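Local coordinates for protein pyruvate kinase 1 (Trypanosoma brucei brucei, PDB 4KCT) that catalyses the transfer of phosphate from phosphoenolpyruvate to ADP, giving pyruvate and ATP, and also has an intrinsic oxaloacetate decarboxylase activity, at residues Asp106-Thr111 against Cys164-His169; Gly147-Arg152 against Asn168-Thr173. All blocks are in the same frame, centred on the assembly; numbering follows the deposited sequence.

Contact 1 (Asp106-Thr111 against Cys164-His169); sequences DIVCVT and CHVNNH
C164 faces V108 as a hydrogen-bonded pair of an antiparallel ladder, joined at both ends: C164 N donates a hydrogen bond to V108 O at 2.8 Å, the N-H...O angle a bent 142°, and V108 N donates one back to C164 O. The cysteine side chain splits its contacts. CB lies by V108 CG1, while SG, turned beside its own backbone N (chi1 -63°), reaches along the neighbouring strand to V110 CG2 at 3.7 Å. C164 O also receives the CA-H of I107, 3.3 Å from I107 CA.

H165 and I107 form the next, non-hydrogen-bonded pair, and their side chains come out on the face of the sheet away from C164 and V108. I107 CD1 folds over to H165 CB at 4.1 Å and meets the imidazole obliquely.

At V166 the ladder closes with its straightest bond, V166 N to D106 O at 2.8 Å and 177°. V166 CG2 touches both D106 CB and V108 CG1, 3.9 Å from V108 CG1. The carboxylate of D106 looks elsewhere: its OD2 accepts from A103 N, within the turn that leads into the strand.

These strands belong to the mixed sheet of the small beta domain of pyruvate kinase, well away from the barrel. L151 of strand 149-158 packs on C164 and V166 from one flank, and F125 of strand 124-126 touches V108 and V110 from the other.

Contact 2 (Gly147-Arg152 against Asn168-Thr173); sequences GVMTLR and NHHRLT
N168 hooks its side-chain amide onto the backbone of V148 and T150 at a classic beta bulge, where V148 and M149 both face V144 of strand 141-144. The amide works as a two-pronged clamp. ND2 donates to V148 O at 2.7 Å from within the plane of that carbonyl, and V148 O lies close to the plane of the N168 amide; OD1 accepts T150 N at 3.1 Å through a lone pair, the N-H pointing at it at 164°. Two bonds from one flat group fix its rotation. With chi1 at 54°, CG is tucked over the N168 backbone, and the amide points across to strand 149-158.

Beyond this clamp, H170 offers one face of its imidazole to the bulge. V148 CG1 sits over that face, 3.3 Å from H170 CE1, and M149 N lies over the same face. M149 CB packs against H170 CB at 3.8 Å, where the two side chains slant past each other.

Outer residues hold these groups in place. D145 OD2 is hydrogen-bonded to H170 NE2, which limits how the ring can turn, and N167 OD1 bonds to T150 OG1 beside the clamp. F102 of strand 99-102, the antiparallel partner of strand 170-173, touches both M149 and L172, while R308 of the second subunit packs on V148.

M149 runs extended through chi2 and then bends at chi3 (37°), which brings its methyl tightly against the L172 isobutyl group: M149 CE is 3.4 Å from L172 CG.

Contacts 1 and 2 have centres about 8 Å apart in the same small beta domain, and they share N168 and H169 at the turn between strands 161-166 and 170-173. Along the chain, 106-111 comes first, then 147-152, and the common 164-173 region last. Strand 161-166 is central to the arrangement: it runs between strand 107-111 and strand 149-158, and H165 N probably bonds to R152 O across the second boundary. After the turn the chain leaves this sheet to pair, as strand 170-173, with strand 99-102. Contact 1 thus lies within the mixed sheet, and contact 2 ties that sheet to the two-stranded one. As in relatives, this domain is probably a mobile lid over the active site.

Contact 1 (Asp106-Thr111 against Cys164-His169)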
loop_
_atom_site.group_PDB
_atom_site.type_symbol
_atom_site.label_atom_id
_atom_site.label_comp_id
_atom_site.label_asym_id
_atom_site.label_seq_id
_atom_site.Cartn_x
_atom_site.Cartn_y
_atom_site.Cartn_z
ATOM N N ASP A 106 -54.203 0.828 -19.090
ATOM C CA ASP A 106 -55.014 -0.376 -19.306
ATOM C C ASP A 106 -54.820 -1.338 -18.137
ATOM O O ASP A 106 -53.702 -1.507 -17.630
ATOM C CB ASP A 106 -54.627 -1.082 -20.616
ATOM C CG ASP A 106 -55.215 -0.410 -21.843
ATOM O OD1 ASP A 106 -55.980 0.560 -21.674
ATOM O OD2 ASP A 106 -54.872 -0.825 -22.977
ATOM N N ILE A 107 -55.913 -1.942 -17.700
ATOM C CA ILE A 107 -55.880 -2.916 -16.619
ATOM C C ILE A 107 -56.130 -4.293 -17.232
ATOM O O ILE A 107 -57.095 -4.473 -17.984
ATOM C CB ILE A 107 -56.959 -2.606 -15.567
ATOM C CG1 ILE A 107 -56.688 -1.249 -14.895
ATOM C CG2 ILE A 107 -57.065 -3.729 -14.538
ATOM C CD1 ILE A 107 -55.390 -1.195 -14.111
ATOM N N VAL A 108 -55.182 -5.206 -17.048
ATOM C CA VAL A 108 -55.235 -6.508 -17.716
ATOM C C VAL A 108 -54.993 -7.609 -16.683
ATOM O O VAL A 108 -54.182 -7.439 -15.772
ATOM C CB VAL A 108 -54.194 -6.592 -18.870
ATOM C CG1 VAL A 108 -52.781 -6.395 -18.340
ATOM C CG2 VAL A 108 -54.306 -7.914 -19.627
ATOM N N CYS A 109 -55.805 -8.662 -16.729
ATOM C CA CYS A 109 -55.575 -9.801 -15.888
ATOM C C CYS A 109 -54.635 -10.785 -16.580
ATOM O O CYS A 109 -54.760 -11.028 -17.784
ATOM C CB CYS A 109 -56.903 -10.475 -15.503
ATOM S SG CYS A 109 -57.767 -9.613 -14.159
ATOM N N VAL A 110 -53.594 -11.210 -15.865
ATOM C CA VAL A 110 -52.728 -12.242 -16.374
ATOM C C VAL A 110 -52.966 -13.509 -15.577
ATOM O O VAL A 110 -53.166 -13.459 -14.364
ATOM C CB VAL A 110 -51.233 -11.832 -16.341
ATOM C CG1 VAL A 110 -51.016 -10.613 -17.226
ATOM C CG2 VAL A 110 -50.786 -11.526 -14.913
ATOM N N THR A 111 -53.129 -14.615 -16.285
ATOM C CA THR A 111 -53.559 -15.865 -15.638
ATOM C C THR A 111 -52.631 -17.026 -15.977
ATOM O O THR A 111 -52.002 -17.047 -17.056
ATOM C CB THR A 111 -55.016 -16.225 -16.022
ATOM O OG1 THR A 111 -55.429 -17.383 -15.298
ATOM C CG2 THR A 111 -55.143 -16.488 -17.549
ATOM N N CYS A 164 -53.198 -6.409 -13.357
ATOM C CA CYS A 164 -51.963 -5.663 -13.662
ATOM C C CYS A 164 -52.286 -4.327 -14.333
ATOM O O CYS A 164 -53.325 -4.172 -14.973
ATOM C CB CYS A 164 -51.047 -6.479 -14.583
ATOM S SG CYS A 164 -50.452 -8.030 -13.861
ATOM N N HIS A 165 -51.363 -3.388 -14.219
ATOM C CA HIS A 165 -51.519 -2.077 -14.827
ATOM C C HIS A 165 -50.508 -1.946 -15.928
ATOM O O HIS A 165 -49.320 -2.108 -15.689
ATOM C CB HIS A 165 -51.278 -1.004 -13.762
ATOM C CG HIS A 165 -51.208 0.406 -14.311
ATOM N ND1 HIS A 165 -50.082 0.919 -14.865
ATOM C CD2 HIS A 165 -52.139 1.455 -14.276
ATOM C CE1 HIS A 165 -50.292 2.216 -15.195
ATOM N NE2 HIS A 165 -51.548 2.540 -14.836
ATOM N N VAL A 166 -50.969 -1.716 -17.150
ATOM C CA VAL A 166 -50.048 -1.540 -18.291
ATOM C C VAL A 166 -49.338 -0.189 -18.213
ATOM O O VAL A 166 -49.990 0.846 -18.030
ATOM C CB VAL A 166 -50.803 -1.627 -19.626
ATOM C CG1 VAL A 166 -49.875 -1.258 -20.797
ATOM C CG2 VAL A 166 -51.388 -3.024 -19.805
ATOM N N ASN A 167 -48.011 -0.195 -18.370
ATOM C CA ASN A 167 -47.215 1.025 -18.203
ATOM C C ASN A 167 -46.980 1.782 -19.489
ATOM O O ASN A 167 -46.779 2.983 -19.464
ATOM C CB ASN A 167 -45.877 0.737 -17.531
ATOM C CG ASN A 167 -46.025 0.405 -16.071
ATOM O OD1 ASN A 167 -45.268 -0.404 -15.535
ATOM N ND2 ASN A 167 -47.083 0.898 -15.460
ATOM N N ASN A 168 -46.960 1.084 -20.614
ATOM C CA ASN A 168 -46.617 1.738 -21.871
ATOM C C ASN A 168 -47.311 1.140 -23.081
ATOM O O ASN A 168 -47.863 0.039 -23.005
ATOM C CB ASN A 168 -45.095 1.778 -22.068
ATOM C CG ASN A 168 -44.450 0.408 -21.957
ATOM O OD1 ASN A 168 -44.516 -0.246 -20.915
ATOM N ND2 ASN A 168 -43.733 0.021 -22.993
ATOM N N HIS A 169 -47.369 1.912 -24.166
ATOM C CA HIS A 169 -47.988 1.452 -25.413
ATOM C C HIS A 169 -47.220 0.273 -25.944
ATOM O O HIS A 169 -46.012 0.312 -26.001
ATOM C CB HIS A 169 -47.990 2.578 -26.465
ATOM C CG HIS A 169 -49.045 3.635 -26.232
ATOM N ND1 HIS A 169 -48.773 4.816 -25.630
ATOM C CD2 HIS A 169 -50.405 3.671 -26.571
ATOM C CE1 HIS A 169 -49.894 5.573 -25.594
ATOM N NE2 HIS A 169 -50.889 4.875 -26.170
#

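Contact 2 (Gly147-Arg152 against Asn168-Thr173)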
loop_
_atom_site.group_PDB
_atom_site.type_symbol
_atom_site.label_atom_id
_atom_site.label_comp_id
_atom_site.label_asym_id
_atom_site.label_seq_id
_atom_site.Cartn_x
_atom_site.Cartn_y
_atom_site.Cartn_z
ATOM N N GLY A 147 -38.736 -7.109 -22.388
ATOM C CA GLY A 147 -38.669 -5.922 -21.549
ATOM C C GLY A 147 -39.375 -4.713 -22.131
ATOM O O GLY A 147 -39.453 -3.675 -21.485
ATOM N N VAL A 148 -39.901 -4.845 -23.351
ATOM C CA VAL A 148 -40.439 -3.684 -24.080
ATOM C C VAL A 148 -41.740 -3.150 -23.487
ATOM O O VAL A 148 -41.970 -1.951 -23.468
ATOM C CB VAL A 148 -40.629 -3.967 -25.593
ATOM C CG1 VAL A 148 -41.391 -2.821 -26.248
ATOM C CG2 VAL A 148 -39.274 -4.154 -26.275
ATOM N N MET A 149 -42.618 -4.040 -23.052
ATOM C CA MET A 149 -43.778 -3.613 -22.300
ATOM C C MET A 149 -43.591 -4.002 -20.861
ATOM O O MET A 149 -43.125 -5.105 -20.568
ATOM C CB MET A 149 -45.075 -4.256 -22.844
ATOM C CG MET A 149 -46.307 -3.860 -22.027
ATOM S SD MET A 149 -47.882 -4.479 -22.680
ATOM C CE MET A 149 -47.389 -6.051 -23.264
ATOM N N THR A 150 -44.005 -3.135 -19.953
ATOM C CA THR A 150 -43.958 -3.474 -18.553
ATOM C C THR A 150 -45.322 -3.328 -17.890
ATOM O O THR A 150 -46.102 -2.434 -18.225
ATOM C CB THR A 150 -42.897 -2.659 -17.785
ATOM O OG1 THR A 150 -43.393 -1.357 -17.558
ATOM C CG2 THR A 150 -41.594 -2.559 -18.581
ATOM N N LEU A 151 -45.643 -4.293 -17.043
ATOM C CA LEU A 151 -46.867 -4.279 -16.255
ATOM C C LEU A 151 -46.486 -4.156 -14.801
ATOM O O LEU A 151 -45.539 -4.806 -14.347
ATOM C CB LEU A 151 -47.637 -5.599 -16.453
ATOM C CG LEU A 151 -47.805 -6.069 -17.903
ATOM C CD1 LEU A 151 -48.274 -7.526 -17.939
ATOM C CD2 LEU A 151 -48.805 -5.196 -18.597
ATOM N N ARG A 152 -47.258 -3.375 -14.054
ATOM C CA ARG A 152 -47.169 -3.378 -12.605
ATOM C C ARG A 152 -48.275 -4.236 -12.051
ATOM O O ARG A 152 -49.435 -4.071 -12.421
ATOM C CB ARG A 152 -47.315 -1.954 -12.058
ATOM C CG ARG A 152 -47.307 -1.889 -10.531
ATOM C CD ARG A 152 -47.277 -0.444 -10.032
ATOM N NE ARG A 152 -48.158 0.422 -10.815
ATOM C CZ ARG A 152 -49.432 0.662 -10.520
ATOM N NH1 ARG A 152 -50.164 1.436 -11.311
ATOM N NH2 ARG A 152 -49.974 0.135 -9.433
ATOM N N ASN A 168 -46.960 1.084 -20.614
ATOM C CA ASN A 168 -46.617 1.738 -21.871
ATOM C C ASN A 168 -47.311 1.140 -23.081
ATOM O O ASN A 168 -47.863 0.039 -23.005
ATOM C CB ASN A 168 -45.095 1.778 -22.068
ATOM C CG ASN A 168 -44.450 0.408 -21.957
ATOM O OD1 ASN A 168 -44.516 -0.246 -20.915
ATOM N ND2 ASN A 168 -43.733 0.021 -22.993
ATOM N N HIS A 169 -47.369 1.912 -24.166
ATOM C CA HIS A 169 -47.988 1.452 -25.413
ATOM C C HIS A 169 -47.220 0.273 -25.944
ATOM O O HIS A 169 -46.012 0.312 -26.001
ATOM C CB HIS A 169 -47.990 2.578 -26.465
ATOM C CG HIS A 169 -49.045 3.635 -26.232
ATOM N ND1 HIS A 169 -48.773 4.816 -25.630
ATOM C CD2 HIS A 169 -50.405 3.671 -26.571
ATOM C CE1 HIS A 169 -49.894 5.573 -25.594
ATOM N NE2 HIS A 169 -50.889 4.875 -26.170
ATOM N N HIS A 170 -47.924 -0.791 -26.325
ATOM C CA HIS A 170 -47.300 -1.928 -26.986
ATOM C C HIS A 170 -48.316 -2.804 -27.667
ATOM O O HIS A 170 -49.461 -2.899 -27.228
ATOM C CB HIS A 170 -46.482 -2.748 -25.996
ATOM C CG HIS A 170 -45.447 -3.628 -26.650
ATOM N ND1 HIS A 170 -44.572 -3.160 -27.566
ATOM C CD2 HIS A 170 -45.237 -5.003 -26.578
ATOM C CE1 HIS A 170 -43.826 -4.177 -28.031
ATOM N NE2 HIS A 170 -44.195 -5.291 -27.388
ATOM N N ARG A 171 -47.882 -3.482 -28.728
ATOM C CA ARG A 171 -48.710 -4.460 -29.441
ATOM C C ARG A 171 -48.114 -5.837 -29.211
ATOM O O ARG A 171 -46.946 -6.070 -29.532
ATOM C CB ARG A 171 -48.705 -4.167 -30.958
ATOM C CG ARG A 171 -49.652 -5.064 -31.750
ATOM C CD ARG A 171 -49.681 -4.704 -33.238
ATOM N NE ARG A 171 -48.455 -5.124 -33.908
ATOM C CZ ARG A 171 -48.338 -6.226 -34.645
ATOM N NH1 ARG A 171 -49.399 -6.980 -34.904
ATOM N NH2 ARG A 171 -47.172 -6.536 -35.177
ATOM N N LEU A 172 -48.873 -6.726 -28.587
ATOM C CA LEU A 172 -48.396 -8.086 -28.384
ATOM C C LEU A 172 -48.859 -8.973 -29.534
ATOM O O LEU A 172 -50.010 -8.914 -29.928
ATOM C CB LEU A 172 -48.913 -8.647 -27.048
ATOM C CG LEU A 172 -48.262 -8.091 -25.789
ATOM C CD1 LEU A 172 -48.768 -8.855 -24.564
ATOM C CD2 LEU A 172 -46.743 -8.182 -25.900
ATOM N N THR A 173 -47.971 -9.831 -30.019
ATOM C CA THR A 173 -48.368 -10.968 -30.856
ATOM C C THR A 173 -48.249 -12.290 -30.054
ATOM O O THR A 173 -47.939 -12.274 -28.853
ATOM C CB THR A 173 -47.507 -11.043 -32.133
ATOM O OG1 THR A 173 -46.126 -11.079 -31.765
ATOM C CG2 THR A 173 -47.750 -9.802 -33.031
#